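PDB 6N9J: clostripain-related protein from Bacteroides thetaiotaomicron, which probably cleaves peptide bonds as a secreted cysteine protease of the C11 (clostripain) family, and is caught here with an irreversible peptide inhibitor bound. Local coordinates for residues L14-G19 with L49-K54; V107-H112 with I156-C161; A160-S165 with P183-G188; Y178-P183 with V238-I243; V242-E247 with A314-N319. All blocks are in the same frame, centred on the assembly; numbering follows the deposited sequence.

Interaction 1. Residues L14-G19 with L49-K54; sequences LVYIAG and LVYMDK
Tyr16 (chi1 -168°) and Tyr51 (chi1 170°) both swing CG to the side opposite their backbone N, which lays the two phenol rings next to each other and aims them the same way. Tyr51 CD2 hangs over the centre of the Tyr16 ring, 3.8 Å from Tyr16 CZ. The planes are tilted by 34°, so the meeting is oblique and not a regular stack. Beyond the rings the hydroxyls converge on Ser83: Tyr16 OH bonds to its backbone oxygen and Tyr51 OH to its OG, which also meets Asp53 OD2.

On the other face Ile17 places CG1 beside its own backbone N, and from there CD1 reaches Val50 CG1 at 3.8 Å. The same methyl lies 4.1 Å from Met52 SD, whose chain runs alongside. Five backbone hydrogen bonds, alternating in direction, fix the parallel register, from Val15 N to Leu49 O (2.7 Å) through to Gly19 N to Asp53 O (2.7 Å).

The two strands belong to the beta-alpha-beta unit 9-18, 24-37, 46-53. Its connecting helix 24-37 packs on Val15, Val50 and Met52 through Met34, Ala27 and Leu31, whereas helix 86-99 covers Leu14 and the tyrosines with Phe93, Met89 and Val92. Strand 105-110 continues the sheet beside residues 14-19, and strand 59-65 beside residues 49-54.

Interaction 2. Residues V107-H112 with I156-C161; sequences VVFWSH and ILFDAC
Val107, Phe109, Leu157 and Asp159 satisfy one another's backbones across two parallel strands. Leu157 N gives its hydrogen to Val107 O at 2.9 Å, and Phe109 N returns one to Leu157 O at the same 2.9 Å. Asp159 N reaches Phe109 O from 35° above the carbonyl plane, consistent with the strands beginning to part here. The next bond, Ser111 N to Asp159 O, is weak at 3.5 Å, and Asp159 O also accepts from a modified side chain of the bound peptide.

The buried Asp159 carboxylate is gripped from outside the pair: OD2 by Tyr193 OH and Ala191 N, OD1 by Tyr214 OH. Its plane stands 87° from the Trp110 indole, whose NE1 bonds to Asp30.

On the opposite face Phe158 CE1 meets Phe109 CD2 at 3.6 Å, the near-parallel rings barely overlapping. A serine in place of Phe158 would probably open a gap beside Phe109 CD2 and take from the Trp127 ring one of the two phenylalanines it meets.

Both strands end at the active site: Cys161 SG is covalently linked to the inhibitor, and His112 packs on the peptide backbone, consistent with the His-Cys dyad of clan CD proteases.

Interaction 3. Residues A160-S165 with P183-G188; sequences ACYMQS and PTEIPG
Tyr162 and Thr184 make the one direct hydrogen bond between these loops: Tyr162 N to Thr184 O, 3.0 Å, with the donor 45° above the carbonyl plane. The type II turn from Ala160 to Met163 presents this N-H, Tyr162 occupying its third position with a positive phi of 67°.

Two waters add indirect links. One donates to Glu185 OE2 at 2.7 Å and also bonds to Tyr162 OH. The other donates to Pro183 O at 2.7 Å and, weakly, to Tyr162 O.

Van der Waals contact does the rest. The Tyr162 ring runs alongside the Glu185 side chain, with OH 3.2 Å from Glu185 CG, while Pro183 O sits at the ring edge near CD1. Gln164 lays its CB against Pro183 N at 3.6 Å, before its amide turns off to Ser241 OG and Phe179 O. Ile186 CG1 rests 3.5 Å from Ala160 O. Cys161, with chi1 at -69°, carries SG beside its own backbone N and to within 3.3 Å of Ile186 N.

Covalent and polar bonds to the inhibitor define the site. Cys161 SG is joined to it, the backbones of Cys161 and Ile186 bond to it, and Glu185 OE1 is hydrogen-bonded to one of its polar side chains. Two loops at strand ends together cradle the nucleophile and its ligand, an arrangement consistent with the active site of a clan CD cysteine protease.

Interaction 4. Residues Y178-P183 with V238-I243; sequences YFIGSP and VSISVI
Ser182 OG is gripped by several groups. It donates to Ser239 O at 2.9 Å, accepts from Thr184 N, and receives a weak bond from a water that itself accepts from Ser239 N at 2.9 Å. The hydroxyl lies on the far side of CB from its own backbone N (chi1 180°), which directs it across to the neighbouring strand; it meets Ser239 O from 26° off the carbonyl plane. With an alanine at Ser182, Ser239 O and Thr184 N would probably both be left without this mate, and the turn leading out of the strand would be less firmly tied.

Upstream, the antiparallel strands pair through their backbones. Phe179 and Ile243 exchange a pair of bonds, Phe179 N to Ile243 O and Ile243 N to Phe179 O, each 3.0 Å and in the carbonyl plane. The Gly181 and Ser241 pair is slacker: Ser241 N to Gly181 O is sound, but the return bond from Gly181 N is weak.

Between them Ile180 spreads its branches on one face, CG1 alongside Val242 CG2 at 4.0 Å and CG2 obliquely against Ile240 CG2 at 4.0 Å. Tyr178 adds CD1 against Val242 CG1 at 4.1 Å, beneath helix 206-221.

Ser241 OG turns away to Gly343 O. The chemistry thus shifts from apolar packing at one end to hydroxyl and water bridging at the end nearer the active site.

Interaction 5. Residues V242-E247 with A314-N319; sequences VIKSSE and AVIWKN
Val242 is straddled by Ile316 and Trp317 where strand 315-327 pairs antiparallel with strand 239-244 in the large mixed sheet. Its CG1 meets Ile316 CG1 at 3.8 Å, the two side chains crossing at a slant. Ile316 reaches this spot because its CG1 sits between backbone N and carbonyl carbon (chi1 61°). From the next position along, Trp317 brings only its CB to Val242 CB, 3.8 Å away, and sends its indole off to Glu212, which NE1 bonds.

The backbone agrees with this two-against-one fit. Ile316 N donates to Val242 O at 2.9 Å, while Val242 N donates to Trp317 O at 2.9 Å, and the Ile316 psi of -6° is far from extended. Such a pattern is consistent with a beta bulge.

On the opposite face Ile243 and Val315 barely meet. Lys244 N then bonds to Ala314 O at 2.7 Å, in the carbonyl plane, at the end of helix 301-314. Glu247, in a short 3-10 turn, lays CB against Ala314 CB at 3.8 Å.

Beyond CB its chain bends back on its own segment: Lys244 NZ donates to Ser246 OG, which in turn donates to Glu247 OE2 on its anti side, 3.0 Å away.

How the interactions relate
Interactions 1, 2, 4 and 5 follow one another across a single mixed sheet, with strands 9-18 and 105-110, 155-159 and 178-181 as the neighbours that join them; interactions 4 and 5 share strand 239-244. Centres of interactions 1 and 2 lie about 10 Å apart, as do those of 2 and 4, and interactions 1 and 5 stand about 26 Å apart on opposite sides of the chain's centre. Interaction 3 lies beyond the strand ends, sharing Ala160 and Cys161 with interaction 2 and Pro183 with interaction 4. Along the chain, interactions 3 and 4 interleave. The central strands therefore run directly into the loops that hold the inhibitor.

Interaction 1. Residues L14-G19 with L49-K54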
# COMPACT_ATOMS: atom_id res chain seq x y z
N LEU A 14 13.79 0.73 3.23
CA LEU A 14 13.85 1.60 2.07
C LEU A 14 12.51 2.31 1.83
O LEU A 14 11.47 1.65 1.69
CB LEU A 14 14.24 0.79 0.83
CG LEU A 14 14.13 1.53 -0.52
CD1 LEU A 14 15.13 2.69 -0.58
CD2 LEU A 14 14.36 0.57 -1.68
N VAL A 15 12.52 3.64 1.78
CA VAL A 15 11.34 4.37 1.32
C VAL A 15 11.49 4.70 -0.16
O VAL A 15 12.40 5.45 -0.55
CB VAL A 15 11.11 5.66 2.10
CG1 VAL A 15 9.81 6.34 1.61
CG2 VAL A 15 11.05 5.38 3.57
N TYR A 16 10.62 4.12 -0.98
CA TYR A 16 10.76 4.21 -2.43
C TYR A 16 9.74 5.18 -3.01
O TYR A 16 8.54 4.87 -3.10
CB TYR A 16 10.59 2.83 -3.07
CG TYR A 16 11.00 2.75 -4.52
CD1 TYR A 16 10.20 3.31 -5.53
CD2 TYR A 16 12.16 2.10 -4.90
CE1 TYR A 16 10.59 3.25 -6.87
CE2 TYR A 16 12.55 2.03 -6.22
CZ TYR A 16 11.76 2.60 -7.21
OH TYR A 16 12.16 2.50 -8.53
N ILE A 17 10.22 6.35 -3.41
CA ILE A 17 9.32 7.42 -3.83
C ILE A 17 9.31 7.62 -5.34
O ILE A 17 10.18 8.30 -5.89
CB ILE A 17 9.70 8.76 -3.17
CG1 ILE A 17 9.62 8.61 -1.65
CG2 ILE A 17 8.78 9.89 -3.66
CD1 ILE A 17 10.19 9.79 -0.89
N ALA A 18 8.33 7.01 -6.01
CA ALA A 18 8.08 7.29 -7.41
C ALA A 18 7.15 8.50 -7.50
O ALA A 18 5.92 8.37 -7.52
CB ALA A 18 7.48 6.08 -8.12
N GLY A 19 7.74 9.69 -7.52
CA GLY A 19 6.96 10.90 -7.44
C GLY A 19 7.05 11.81 -8.65
O GLY A 19 6.76 13.00 -8.54
N LEU A 49 16.74 4.30 4.33
CA LEU A 49 17.16 4.68 2.99
C LEU A 49 15.97 5.29 2.24
O LEU A 49 14.84 4.90 2.43
CB LEU A 49 17.72 3.47 2.23
CG LEU A 49 19.19 3.07 2.50
CD1 LEU A 49 19.58 3.06 3.96
CD2 LEU A 49 19.50 1.71 1.89
N VAL A 50 16.24 6.28 1.40
CA VAL A 50 15.18 6.91 0.63
C VAL A 50 15.62 7.06 -0.82
O VAL A 50 16.64 7.71 -1.10
CB VAL A 50 14.79 8.31 1.19
CG1 VAL A 50 13.58 8.88 0.45
CG2 VAL A 50 14.51 8.25 2.68
N TYR A 51 14.87 6.43 -1.72
CA TYR A 51 15.01 6.67 -3.15
C TYR A 51 13.96 7.69 -3.57
O TYR A 51 12.76 7.45 -3.46
CB TYR A 51 14.85 5.39 -3.97
CG TYR A 51 14.75 5.68 -5.46
CD1 TYR A 51 15.89 5.92 -6.21
CD2 TYR A 51 13.51 5.74 -6.10
CE1 TYR A 51 15.81 6.21 -7.56
CE2 TYR A 51 13.41 6.02 -7.45
CZ TYR A 51 14.56 6.25 -8.18
OH TYR A 51 14.47 6.53 -9.53
N MET A 52 14.41 8.84 -4.06
CA MET A 52 13.52 9.97 -4.27
C MET A 52 13.51 10.42 -5.73
O MET A 52 14.53 10.90 -6.23
CB MET A 52 13.93 11.12 -3.36
CG MET A 52 13.43 12.49 -3.77
SD MET A 52 11.82 12.87 -3.09
CE MET A 52 12.25 13.55 -1.50
N ASP A 53 12.38 10.24 -6.41
CA ASP A 53 12.27 10.72 -7.79
C ASP A 53 11.09 11.68 -7.91
O ASP A 53 9.94 11.27 -7.88
CB ASP A 53 12.12 9.55 -8.78
CG ASP A 53 12.04 10.01 -10.23
OD1 ASP A 53 12.34 11.20 -10.51
OD2 ASP A 53 11.70 9.19 -11.11
N LYS A 54 11.41 12.97 -8.03
CA LYS A 54 10.41 14.02 -8.19
C LYS A 54 10.39 14.58 -9.61
O LYS A 54 9.65 15.51 -9.90
CB LYS A 54 10.67 15.17 -7.21
CG LYS A 54 10.42 14.85 -5.75
CD LYS A 54 10.87 16.01 -4.87
CE LYS A 54 10.31 17.34 -5.38
NZ LYS A 54 10.70 18.50 -4.53

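Interaction 2. Residues V107-H112 with I156-C161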
# COMPACT_ATOMS: atom_id res chain seq x y z
N VAL A 107 10.04 -2.09 3.50
CA VAL A 107 9.99 -1.21 2.33
C VAL A 107 8.67 -0.44 2.30
O VAL A 107 7.62 -0.96 2.70
CB VAL A 107 10.18 -2.02 1.01
CG1 VAL A 107 9.03 -2.99 0.80
CG2 VAL A 107 10.32 -1.08 -0.19
N VAL A 108 8.74 0.80 1.82
CA VAL A 108 7.55 1.63 1.64
C VAL A 108 7.44 2.02 0.17
O VAL A 108 8.37 2.62 -0.38
CB VAL A 108 7.59 2.90 2.51
CG1 VAL A 108 6.28 3.66 2.40
CG2 VAL A 108 7.89 2.55 3.96
N PHE A 109 6.32 1.67 -0.47
CA PHE A 109 6.10 2.08 -1.85
C PHE A 109 5.21 3.31 -1.88
O PHE A 109 4.03 3.21 -1.60
CB PHE A 109 5.48 0.96 -2.67
CG PHE A 109 6.42 -0.17 -2.93
CD1 PHE A 109 7.50 -0.01 -3.78
CD2 PHE A 109 6.24 -1.40 -2.31
CE1 PHE A 109 8.38 -1.05 -4.00
CE2 PHE A 109 7.11 -2.44 -2.54
CZ PHE A 109 8.18 -2.27 -3.38
N TRP A 110 5.81 4.45 -2.22
CA TRP A 110 5.17 5.76 -2.21
C TRP A 110 4.87 6.23 -3.63
O TRP A 110 5.79 6.56 -4.38
CB TRP A 110 6.10 6.74 -1.49
CG TRP A 110 5.63 8.14 -1.13
CD1 TRP A 110 5.49 8.64 0.13
CD2 TRP A 110 5.36 9.23 -2.03
NE1 TRP A 110 5.11 9.96 0.08
CE2 TRP A 110 5.02 10.35 -1.23
CE3 TRP A 110 5.33 9.36 -3.42
CZ2 TRP A 110 4.68 11.58 -1.78
CZ3 TRP A 110 4.98 10.59 -3.97
CH2 TRP A 110 4.66 11.68 -3.15
N SER A 111 3.59 6.27 -3.99
CA SER A 111 3.17 6.72 -5.32
C SER A 111 1.66 6.67 -5.48
O SER A 111 0.92 6.51 -4.51
CB SER A 111 3.81 5.86 -6.43
OG SER A 111 3.79 6.54 -7.66
N HIS A 112 1.23 6.80 -6.74
CA HIS A 112 -0.12 6.43 -7.14
C HIS A 112 -0.28 4.91 -7.09
O HIS A 112 0.70 4.16 -7.18
CB HIS A 112 -0.41 6.94 -8.56
CG HIS A 112 -0.67 8.41 -8.64
ND1 HIS A 112 -1.84 8.98 -8.18
CD2 HIS A 112 0.08 9.43 -9.12
CE1 HIS A 112 -1.79 10.28 -8.37
NE2 HIS A 112 -0.64 10.58 -8.95
N ILE A 156 5.66 -4.70 3.98
CA ILE A 156 5.56 -3.73 2.90
C ILE A 156 4.45 -2.73 3.24
O ILE A 156 3.32 -3.11 3.57
CB ILE A 156 5.26 -4.43 1.56
CG1 ILE A 156 6.43 -5.31 1.15
CG2 ILE A 156 4.96 -3.42 0.48
CD1 ILE A 156 6.12 -6.19 -0.04
N LEU A 157 4.77 -1.45 3.22
CA LEU A 157 3.74 -0.43 3.42
C LEU A 157 3.47 0.24 2.09
O LEU A 157 4.37 0.83 1.49
CB LEU A 157 4.16 0.59 4.47
CG LEU A 157 3.38 1.91 4.52
CD1 LEU A 157 1.95 1.72 5.01
CD2 LEU A 157 4.10 2.93 5.39
N PHE A 158 2.23 0.11 1.59
CA PHE A 158 1.84 0.85 0.41
C PHE A 158 1.27 2.19 0.81
O PHE A 158 0.14 2.28 1.29
CB PHE A 158 0.80 0.07 -0.42
CG PHE A 158 1.39 -1.03 -1.25
CD1 PHE A 158 2.20 -0.75 -2.34
CD2 PHE A 158 1.12 -2.35 -0.96
CE1 PHE A 158 2.74 -1.76 -3.12
CE2 PHE A 158 1.66 -3.38 -1.73
CZ PHE A 158 2.47 -3.07 -2.82
N ASP A 159 2.06 3.23 0.61
CA ASP A 159 1.57 4.58 0.80
C ASP A 159 1.01 5.06 -0.54
O ASP A 159 1.55 5.97 -1.18
CB ASP A 159 2.68 5.51 1.32
CG ASP A 159 2.14 6.73 2.04
OD1 ASP A 159 0.91 6.78 2.29
OD2 ASP A 159 2.92 7.65 2.36
N ALA A 160 -0.07 4.40 -0.96
CA ALA A 160 -0.64 4.52 -2.29
C ALA A 160 -2.10 4.02 -2.25
O ALA A 160 -2.43 3.15 -1.44
CB ALA A 160 0.18 3.71 -3.28
N CYS A 161 -2.95 4.57 -3.12
CA CYS A 161 -4.37 4.23 -3.15
C CYS A 161 -4.66 2.78 -3.52
O CYS A 161 -3.98 2.20 -4.37
CB CYS A 161 -5.12 5.13 -4.14
SG CYS A 161 -5.28 6.88 -3.69

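Interaction 3. Residues A160-S165 with P183-G188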
# COMPACT_ATOMS: atom_id res chain seq x y z
N ALA A 160 -0.07 4.40 -0.96
CA ALA A 160 -0.64 4.52 -2.29
C ALA A 160 -2.10 4.02 -2.25
O ALA A 160 -2.43 3.15 -1.44
CB ALA A 160 0.18 3.71 -3.28
N CYS A 161 -2.95 4.57 -3.12
CA CYS A 161 -4.37 4.23 -3.15
C CYS A 161 -4.66 2.78 -3.52
O CYS A 161 -3.98 2.20 -4.37
CB CYS A 161 -5.12 5.13 -4.14
SG CYS A 161 -5.28 6.88 -3.69
N TYR A 162 -5.67 2.22 -2.85
CA TYR A 162 -6.36 1.01 -3.31
C TYR A 162 -5.51 -0.24 -3.28
O TYR A 162 -5.85 -1.23 -3.94
CB TYR A 162 -6.88 1.18 -4.75
CG TYR A 162 -7.86 2.32 -5.01
CD1 TYR A 162 -9.09 2.36 -4.37
CD2 TYR A 162 -7.57 3.31 -5.94
CE1 TYR A 162 -10.01 3.39 -4.62
CE2 TYR A 162 -8.47 4.34 -6.20
CZ TYR A 162 -9.69 4.37 -5.54
OH TYR A 162 -10.59 5.39 -5.80
N MET A 163 -4.41 -0.22 -2.56
CA MET A 163 -3.45 -1.32 -2.65
C MET A 163 -3.78 -2.49 -1.73
O MET A 163 -3.33 -3.61 -1.97
CB MET A 163 -2.02 -0.80 -2.37
CG MET A 163 -1.49 0.18 -3.42
SD MET A 163 -1.78 -0.24 -5.17
CE MET A 163 -1.02 -1.82 -5.32
N GLN A 164 -4.57 -2.23 -0.68
CA GLN A 164 -4.96 -3.29 0.25
C GLN A 164 -6.11 -4.12 -0.36
O GLN A 164 -7.24 -4.15 0.14
CB GLN A 164 -5.34 -2.72 1.62
CG GLN A 164 -5.29 -3.73 2.78
CD GLN A 164 -3.87 -4.05 3.26
OE1 GLN A 164 -2.92 -4.08 2.47
NE2 GLN A 164 -3.73 -4.30 4.55
N SER A 165 -5.76 -4.78 -1.47
CA SER A 165 -6.60 -5.67 -2.25
C SER A 165 -6.12 -7.12 -2.08
O SER A 165 -4.91 -7.37 -2.07
CB SER A 165 -6.56 -5.23 -3.73
OG SER A 165 -6.52 -6.32 -4.63
N PRO A 183 -7.73 -0.01 1.55
CA PRO A 183 -8.47 -0.54 0.40
C PRO A 183 -9.11 0.57 -0.43
O PRO A 183 -9.54 0.34 -1.59
CB PRO A 183 -9.53 -1.44 1.04
CG PRO A 183 -9.71 -0.90 2.43
CD PRO A 183 -8.43 -0.23 2.83
N THR A 184 -9.16 1.77 0.13
CA THR A 184 -9.75 2.89 -0.57
C THR A 184 -8.65 3.92 -0.89
O THR A 184 -7.46 3.57 -0.89
CB THR A 184 -10.92 3.50 0.25
OG1 THR A 184 -11.60 4.50 -0.52
CG2 THR A 184 -10.44 4.08 1.57
N GLU A 185 -9.04 5.15 -1.19
CA GLU A 185 -8.06 6.18 -1.51
C GLU A 185 -7.26 6.61 -0.28
O GLU A 185 -7.82 6.77 0.81
CB GLU A 185 -8.73 7.41 -2.13
CG GLU A 185 -9.19 7.20 -3.55
CD GLU A 185 -10.08 8.34 -4.02
OE1 GLU A 185 -9.53 9.37 -4.47
OE2 GLU A 185 -11.31 8.22 -3.91
N ILE A 186 -5.96 6.80 -0.49
CA ILE A 186 -5.04 7.32 0.52
C ILE A 186 -4.91 8.83 0.36
O ILE A 186 -4.78 9.32 -0.76
CB ILE A 186 -3.65 6.66 0.39
CG1 ILE A 186 -3.66 5.26 1.02
CG2 ILE A 186 -2.56 7.53 1.03
CD1 ILE A 186 -3.47 5.27 2.53
N PRO A 187 -4.96 9.58 1.47
CA PRO A 187 -4.84 11.04 1.38
C PRO A 187 -3.54 11.49 0.71
O PRO A 187 -2.48 10.87 0.91
CB PRO A 187 -4.88 11.48 2.84
CG PRO A 187 -5.66 10.38 3.54
CD PRO A 187 -5.24 9.11 2.84
N GLY A 188 -3.63 12.53 -0.12
CA GLY A 188 -2.46 13.18 -0.69
C GLY A 188 -1.23 13.20 0.21
O GLY A 188 -0.19 12.67 -0.18
O HOH W 1 -12.68 5.90 -3.92
O HOH W 2 -8.46 -1.91 -2.67

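Interaction 4. Residues Y178-P183 with V238-I243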
# COMPACT_ATOMS: atom_id res chain seq x y z
N TYR A 178 4.00 -9.16 6.03
CA TYR A 178 2.85 -8.31 6.33
C TYR A 178 2.70 -7.21 5.30
O TYR A 178 3.68 -6.68 4.78
CB TYR A 178 2.98 -7.69 7.73
CG TYR A 178 3.08 -8.72 8.83
CD1 TYR A 178 1.94 -9.21 9.45
CD2 TYR A 178 4.32 -9.20 9.26
CE1 TYR A 178 2.02 -10.17 10.45
CE2 TYR A 178 4.41 -10.16 10.27
CZ TYR A 178 3.25 -10.64 10.85
OH TYR A 178 3.29 -11.59 11.86
N PHE A 179 1.45 -6.85 5.02
CA PHE A 179 1.12 -5.79 4.08
C PHE A 179 0.29 -4.73 4.78
O PHE A 179 -0.75 -5.03 5.35
CB PHE A 179 0.35 -6.34 2.86
CG PHE A 179 1.19 -7.16 1.93
CD1 PHE A 179 1.39 -8.51 2.17
CD2 PHE A 179 1.78 -6.58 0.82
CE1 PHE A 179 2.16 -9.28 1.31
CE2 PHE A 179 2.56 -7.33 -0.04
CZ PHE A 179 2.75 -8.68 0.21
N ILE A 180 0.74 -3.48 4.72
CA ILE A 180 0.01 -2.38 5.33
C ILE A 180 -0.49 -1.44 4.24
O ILE A 180 0.30 -0.95 3.42
CB ILE A 180 0.87 -1.59 6.36
CG1 ILE A 180 1.53 -2.53 7.37
CG2 ILE A 180 0.04 -0.56 7.10
CD1 ILE A 180 2.98 -2.87 7.02
N GLY A 181 -1.80 -1.20 4.21
CA GLY A 181 -2.37 -0.30 3.23
C GLY A 181 -3.82 0.08 3.45
O GLY A 181 -4.41 -0.28 4.46
N SER A 182 -4.39 0.82 2.50
CA SER A 182 -5.82 1.17 2.51
C SER A 182 -6.50 0.48 1.35
O SER A 182 -5.91 0.38 0.27
CB SER A 182 -6.03 2.68 2.40
OG SER A 182 -7.42 2.99 2.41
N PRO A 183 -7.73 -0.01 1.55
CA PRO A 183 -8.47 -0.54 0.40
C PRO A 183 -9.11 0.57 -0.43
O PRO A 183 -9.54 0.34 -1.59
CB PRO A 183 -9.53 -1.44 1.04
CG PRO A 183 -9.71 -0.90 2.43
CD PRO A 183 -8.43 -0.23 2.83
N VAL A 238 -9.11 8.48 7.39
CA VAL A 238 -8.34 7.44 6.71
C VAL A 238 -8.83 6.06 7.15
O VAL A 238 -9.44 5.92 8.20
CB VAL A 238 -6.81 7.55 7.00
CG1 VAL A 238 -6.47 6.99 8.38
CG2 VAL A 238 -6.01 6.81 5.94
N SER A 239 -8.55 5.05 6.34
CA SER A 239 -8.81 3.67 6.71
C SER A 239 -7.59 2.81 6.40
O SER A 239 -7.01 2.90 5.31
CB SER A 239 -10.03 3.14 5.96
OG SER A 239 -9.76 3.13 4.58
N ILE A 240 -7.20 1.97 7.35
CA ILE A 240 -5.97 1.18 7.22
C ILE A 240 -6.21 -0.22 7.76
O ILE A 240 -6.97 -0.39 8.70
CB ILE A 240 -4.78 1.84 8.00
CG1 ILE A 240 -4.48 3.24 7.45
CG2 ILE A 240 -3.51 0.98 7.94
CD1 ILE A 240 -3.78 3.23 6.10
N SER A 241 -5.58 -1.22 7.16
CA SER A 241 -5.52 -2.56 7.74
C SER A 241 -4.15 -3.22 7.55
O SER A 241 -3.27 -2.69 6.84
CB SER A 241 -6.62 -3.46 7.13
OG SER A 241 -6.38 -3.71 5.75
N VAL A 242 -3.96 -4.36 8.20
CA VAL A 242 -2.73 -5.14 8.12
C VAL A 242 -3.07 -6.59 7.79
O VAL A 242 -3.82 -7.24 8.53
CB VAL A 242 -1.92 -5.10 9.45
CG1 VAL A 242 -0.76 -6.08 9.40
CG2 VAL A 242 -1.42 -3.71 9.75
N ILE A 243 -2.54 -7.08 6.68
CA ILE A 243 -2.73 -8.47 6.29
C ILE A 243 -1.48 -9.30 6.56
O ILE A 243 -0.38 -8.89 6.16
CB ILE A 243 -3.10 -8.56 4.81
CG1 ILE A 243 -4.47 -7.93 4.58
CG2 ILE A 243 -3.05 -10.01 4.33
CD1 ILE A 243 -4.83 -7.83 3.13
O HOH W 3 -8.12 6.09 3.62

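Interaction 5. Residues V242-E247 with A314-N319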
# COMPACT_ATOMS: atom_id res chain seq x y z
N VAL A 242 -3.96 -4.36 8.20
CA VAL A 242 -2.73 -5.14 8.12
C VAL A 242 -3.07 -6.59 7.79
O VAL A 242 -3.82 -7.24 8.53
CB VAL A 242 -1.92 -5.10 9.45
CG1 VAL A 242 -0.76 -6.08 9.40
CG2 VAL A 242 -1.42 -3.71 9.75
N ILE A 243 -2.54 -7.08 6.68
CA ILE A 243 -2.73 -8.47 6.29
C ILE A 243 -1.48 -9.30 6.56
O ILE A 243 -0.38 -8.89 6.16
CB ILE A 243 -3.10 -8.56 4.81
CG1 ILE A 243 -4.47 -7.93 4.58
CG2 ILE A 243 -3.05 -10.01 4.33
CD1 ILE A 243 -4.83 -7.83 3.13
N LYS A 244 -1.65 -10.43 7.25
CA LYS A 244 -0.58 -11.40 7.53
C LYS A 244 -0.52 -12.45 6.43
O LYS A 244 -1.42 -13.31 6.32
CB LYS A 244 -0.82 -12.06 8.89
CG LYS A 244 0.31 -12.95 9.41
CD LYS A 244 -0.06 -13.57 10.75
CE LYS A 244 1.16 -14.07 11.51
NZ LYS A 244 1.94 -15.08 10.75
N SER A 245 0.54 -12.40 5.62
CA SER A 245 0.54 -13.13 4.34
C SER A 245 0.59 -14.65 4.49
O SER A 245 0.11 -15.38 3.61
CB SER A 245 1.72 -12.66 3.48
OG SER A 245 2.94 -13.25 3.88
N SER A 246 1.14 -15.13 5.60
CA SER A 246 1.24 -16.56 5.81
C SER A 246 -0.15 -17.19 5.99
O SER A 246 -0.28 -18.40 5.90
CB SER A 246 2.12 -16.88 7.03
OG SER A 246 1.50 -16.51 8.26
N GLU A 247 -1.17 -16.37 6.21
CA GLU A 247 -2.54 -16.87 6.44
C GLU A 247 -3.45 -16.84 5.20
O GLU A 247 -4.62 -17.27 5.26
CB GLU A 247 -3.20 -16.06 7.57
CG GLU A 247 -2.42 -16.07 8.88
CD GLU A 247 -2.10 -17.48 9.35
OE1 GLU A 247 -3.04 -18.30 9.51
OE2 GLU A 247 -0.91 -17.78 9.53
N ALA A 314 -6.06 -13.66 9.01
CA ALA A 314 -5.28 -13.01 7.96
C ALA A 314 -5.29 -11.50 8.10
O ALA A 314 -4.27 -10.84 7.87
CB ALA A 314 -5.78 -13.42 6.58
N VAL A 315 -6.44 -10.93 8.45
CA VAL A 315 -6.56 -9.48 8.61
C VAL A 315 -6.41 -9.17 10.09
O VAL A 315 -7.39 -9.21 10.83
CB VAL A 315 -7.92 -8.94 8.07
CG1 VAL A 315 -8.00 -7.41 8.20
CG2 VAL A 315 -8.15 -9.39 6.62
N ILE A 316 -5.20 -8.87 10.55
CA ILE A 316 -4.95 -8.86 12.00
C ILE A 316 -5.11 -7.49 12.65
O ILE A 316 -5.06 -7.36 13.87
CB ILE A 316 -3.55 -9.42 12.32
CG1 ILE A 316 -2.46 -8.57 11.68
CG2 ILE A 316 -3.43 -10.87 11.85
CD1 ILE A 316 -1.07 -8.96 12.14
N TRP A 317 -5.32 -6.46 11.85
CA TRP A 317 -5.44 -5.11 12.39
C TRP A 317 -6.28 -4.34 11.39
O TRP A 317 -6.06 -4.48 10.19
CB TRP A 317 -4.04 -4.47 12.59
CG TRP A 317 -4.08 -3.17 13.38
CD1 TRP A 317 -3.81 -3.00 14.70
CD2 TRP A 317 -4.45 -1.87 12.87
NE1 TRP A 317 -3.98 -1.69 15.06
CE2 TRP A 317 -4.37 -0.98 13.96
CE3 TRP A 317 -4.82 -1.39 11.62
CZ2 TRP A 317 -4.65 0.38 13.82
CZ3 TRP A 317 -5.11 -0.04 11.48
CH2 TRP A 317 -5.02 0.83 12.58
N LYS A 318 -7.24 -3.54 11.85
CA LYS A 318 -7.92 -2.58 10.96
C LYS A 318 -8.53 -1.42 11.74
O LYS A 318 -8.89 -1.57 12.91
CB LYS A 318 -9.00 -3.26 10.11
CG LYS A 318 -10.22 -3.66 10.92
CD LYS A 318 -11.20 -4.43 10.07
CE LYS A 318 -12.22 -5.13 10.94
NZ LYS A 318 -12.93 -4.14 11.78
N ASN A 319 -8.62 -0.27 11.09
CA ASN A 319 -9.30 0.86 11.69
C ASN A 319 -9.67 1.89 10.64
O ASN A 319 -8.96 2.05 9.65
CB ASN A 319 -8.44 1.51 12.78
CG ASN A 319 -9.22 1.81 14.04
OD1 ASN A 319 -10.44 1.96 14.00
ND2 ASN A 319 -8.53 1.89 15.17